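Local coordinates for ferric iron-binding protein HitA (Pseudomonas aeruginosa PAO1, PDB 6IWF), which binds ferric iron and, as a bacterial solute-binding protein, probably hands it to an uptake system, at residues 43-48 against 52-57. Residues are numbered along the deposited sequence; the frame is centred on the assembly and turned at random.
Sequences SQITEE and SPADVL
The hydroxyl of S52 donates a hydrogen bond to E48: OG lies 2.9 Å from OE1, on the anti side of the carboxylate and 34° out of its plane. A chi1 of -178° turns OG away from the backbone N of S52 and toward the glutamate; OG also accepts from A54 N, 3.3 Å from S52 OG, which closes an ST turn. Serine suits the place because one small group both donates and accepts. E48 lies extended beyond CG, long enough for its carboxylate to pass S52, whose CB packs 3.6 Å from E48 CB, and to meet the proline ring; the E48 and P53 side chains cross at about a right angle, P53 CD being 3.8 Å from E48 OE1. One turn back along the helix, Q44 holds the other oxygen. Its NE2 sits 2.6 Å from E48 OE2 in a nearly straight bond (173°), approaching from above the carboxylate plane. Y8 on strand 4-9 also bonds to OE1. Beside this polar group, branched I45 reaches with CG1 toward A54 CB, 4.3 Å away, and its CD1 meets both methyls of L57, CD1 and CD2, each at 4.1 Å. Compact A54 and forked L57 fit this buried layer, which L232 also lines. Helix 38-48 is thus joined to the residues leading into strand 56-59, and to L57 within it, in an alpha/beta lobe of the periplasmic-binding-protein fold. Bonds to both oxygens should fix the carboxylate's rotation, and these donors probably favour its ionised form.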
ATOM      1  N   SER A  43       8.501 -14.172   3.067  1.00 14.74           N
ATOM      2  CA  SER A  43       9.132 -15.455   2.764  1.00 17.24           C
ATOM      3  C   SER A  43      10.302 -15.734   3.693  1.00 16.11           C
ATOM      4  O   SER A  43      10.500 -16.876   4.115  1.00 17.23           O
ATOM      5  CB  SER A  43       9.595 -15.498   1.311  1.00 12.82           C
ATOM      6  OG  SER A  43       8.473 -15.478   0.453  1.00 15.71           O
ATOM      7  N   GLN A  44      11.090 -14.710   4.021  1.00 15.84           N
ATOM      8  CA  GLN A  44      12.191 -14.904   4.956  1.00 16.65           C
ATOM      9  C   GLN A  44      11.671 -15.345   6.315  1.00 18.67           C
ATOM     10  O   GLN A  44      12.195 -16.288   6.917  1.00 19.20           O
ATOM     11  CB  GLN A  44      13.005 -13.623   5.086  1.00 15.08           C
ATOM     12  CG  GLN A  44      14.264 -13.771   5.940  1.00 21.21           C
ATOM     13  CD  GLN A  44      15.076 -12.489   6.002  1.00 27.96           C
ATOM     14  OE1 GLN A  44      14.917 -11.600   5.157  1.00 31.94           O
ATOM     15  NE2 GLN A  44      15.947 -12.381   7.005  1.00 30.57           N
ATOM     16  N   ILE A  45      10.626 -14.672   6.814  1.00 15.35           N
ATOM     17  CA  ILE A  45      10.053 -15.064   8.099  1.00 15.56           C
ATOM     18  C   ILE A  45       9.536 -16.494   8.037  1.00 19.25           C
ATOM     19  O   ILE A  45       9.722 -17.277   8.976  1.00 27.03           O
ATOM     20  CB  ILE A  45       8.943 -14.082   8.518  1.00 15.02           C
ATOM     21  CG1 ILE A  45       9.557 -12.738   8.915  1.00 12.54           C
ATOM     22  CG2 ILE A  45       8.126 -14.663   9.671  1.00 16.30           C
ATOM     23  CD1 ILE A  45       8.539 -11.590   9.015  1.00 12.51           C
ATOM     24  N   THR A  46       8.887 -16.857   6.930  1.00 19.80           N
ATOM     25  CA  THR A  46       8.373 -18.214   6.781  1.00 19.36           C
ATOM     26  C   THR A  46       9.509 -19.238   6.809  1.00 27.24           C
ATOM     27  O   THR A  46       9.388 -20.288   7.452  1.00 29.05           O
ATOM     28  CB  THR A  46       7.558 -18.319   5.495  1.00 19.40           C
ATOM     29  OG1 THR A  46       6.458 -17.397   5.546  1.00 21.79           O
ATOM     30  CG2 THR A  46       7.010 -19.731   5.309  1.00 22.68           C
ATOM     31  N   GLU A  47      10.636 -18.936   6.151  1.00 21.72           N
ATOM     32  CA  GLU A  47      11.757 -19.879   6.137  1.00 22.48           C
ATOM     33  C   GLU A  47      12.540 -19.867   7.445  1.00 28.65           C
ATOM     34  O   GLU A  47      12.981 -20.924   7.909  1.00 33.06           O
ATOM     35  CB  GLU A  47      12.704 -19.582   4.969  1.00 24.58           C
ATOM     36  CG  GLU A  47      11.977 -19.331   3.670  1.00 34.02           C
ATOM     37  CD  GLU A  47      12.852 -19.358   2.426  1.00 42.39           C
ATOM     38  OE1 GLU A  47      14.055 -19.685   2.541  1.00 47.63           O
ATOM     39  OE2 GLU A  47      12.327 -19.037   1.330  1.00 32.97           O
ATOM     40  N   GLU A  48      12.733 -18.691   8.051  1.00 24.84           N
ATOM     41  CA  GLU A  48      13.505 -18.621   9.291  1.00 26.73           C
ATOM     42  C   GLU A  48      12.778 -19.297  10.450  1.00 30.17           C
ATOM     43  O   GLU A  48      13.429 -19.801  11.374  1.00 32.07           O
ATOM     44  CB  GLU A  48      13.812 -17.165   9.649  1.00 23.16           C
ATOM     45  CG  GLU A  48      14.967 -16.528   8.891  1.00 26.26           C
ATOM     46  CD  GLU A  48      14.980 -15.005   9.010  1.00 27.79           C
ATOM     47  OE1 GLU A  48      13.953 -14.414   9.421  1.00 22.89           O
ATOM     48  OE2 GLU A  48      16.019 -14.396   8.674  1.00 36.53           O
ATOM     49  N   SER A  52      13.812 -16.904  13.478  1.00 26.49           N
ATOM     50  CA  SER A  52      13.713 -15.563  12.919  1.00 21.12           C
ATOM     51  C   SER A  52      13.999 -14.536  14.003  1.00 18.56           C
ATOM     52  O   SER A  52      13.387 -14.591  15.078  1.00 20.31           O
ATOM     53  CB  SER A  52      12.337 -15.292  12.320  1.00 22.57           C
ATOM     54  OG  SER A  52      12.315 -13.985  11.746  1.00 17.19           O
ATOM     55  N   PRO A  53      14.916 -13.594  13.770  1.00 20.50           N
ATOM     56  CA  PRO A  53      15.126 -12.515  14.735  1.00 21.16           C
ATOM     57  C   PRO A  53      14.047 -11.444  14.697  1.00 18.05           C
ATOM     58  O   PRO A  53      14.053 -10.557  15.563  1.00 14.96           O
ATOM     59  CB  PRO A  53      16.483 -11.945  14.312  1.00 27.53           C
ATOM     60  CG  PRO A  53      16.493 -12.142  12.820  1.00 23.63           C
ATOM     61  CD  PRO A  53      15.760 -13.442  12.570  1.00 22.58           C
ATOM     62  N   ALA A  54      13.108 -11.520  13.749  1.00 17.02           N
ATOM     63  CA  ALA A  54      12.117 -10.464  13.581  1.00 11.44           C
ATOM     64  C   ALA A  54      11.208 -10.370  14.798  1.00  9.39           C
ATOM     65  O   ALA A  54      10.680 -11.375  15.282  1.00 11.83           O
ATOM     66  CB  ALA A  54      11.279 -10.718  12.328  1.00 11.69           C
ATOM     67  N   ASP A  55      11.021  -9.149  15.292  1.00 11.48           N
ATOM     68  CA  ASP A  55      10.065  -8.893  16.356  1.00  9.03           C
ATOM     69  C   ASP A  55       8.776  -8.266  15.844  1.00  6.48           C
ATOM     70  O   ASP A  55       7.694  -8.606  16.332  1.00  8.16           O
ATOM     71  CB  ASP A  55      10.696  -7.979  17.410  1.00  9.60           C
ATOM     72  CG  ASP A  55      11.873  -8.631  18.100  1.00 14.04           C
ATOM     73  OD1 ASP A  55      11.661  -9.688  18.742  1.00 13.15           O
ATOM     74  OD2 ASP A  55      13.003  -8.106  17.976  1.00 12.31           O
ATOM     75  N   VAL A  56       8.892  -7.369  14.866  1.00  8.20           N
ATOM     76  CA  VAL A  56       7.777  -6.634  14.276  1.00  8.05           C
ATOM     77  C   VAL A  56       7.964  -6.655  12.767  1.00 10.22           C
ATOM     78  O   VAL A  56       9.086  -6.505  12.271  1.00 10.56           O
ATOM     79  CB  VAL A  56       7.708  -5.182  14.806  1.00  8.05           C
ATOM     80  CG1 VAL A  56       6.647  -4.368  14.067  1.00  9.64           C
ATOM     81  CG2 VAL A  56       7.432  -5.172  16.311  1.00  8.46           C
ATOM     82  N   LEU A  57       6.869  -6.874  12.040  1.00  5.49           N
ATOM     83  CA  LEU A  57       6.851  -6.776  10.587  1.00  7.90           C
ATOM     84  C   LEU A  57       5.981  -5.597  10.181  1.00  6.34           C
ATOM     85  O   LEU A  57       4.875  -5.434  10.696  1.00  7.99           O
ATOM     86  CB  LEU A  57       6.321  -8.059   9.958  1.00  7.05           C
ATOM     87  CG  LEU A  57       6.088  -8.041   8.439  1.00  8.59           C
ATOM     88  CD1 LEU A  57       7.387  -7.910   7.667  1.00 11.90           C
ATOM     89  CD2 LEU A  57       5.321  -9.287   8.017  1.00  9.63           C
TER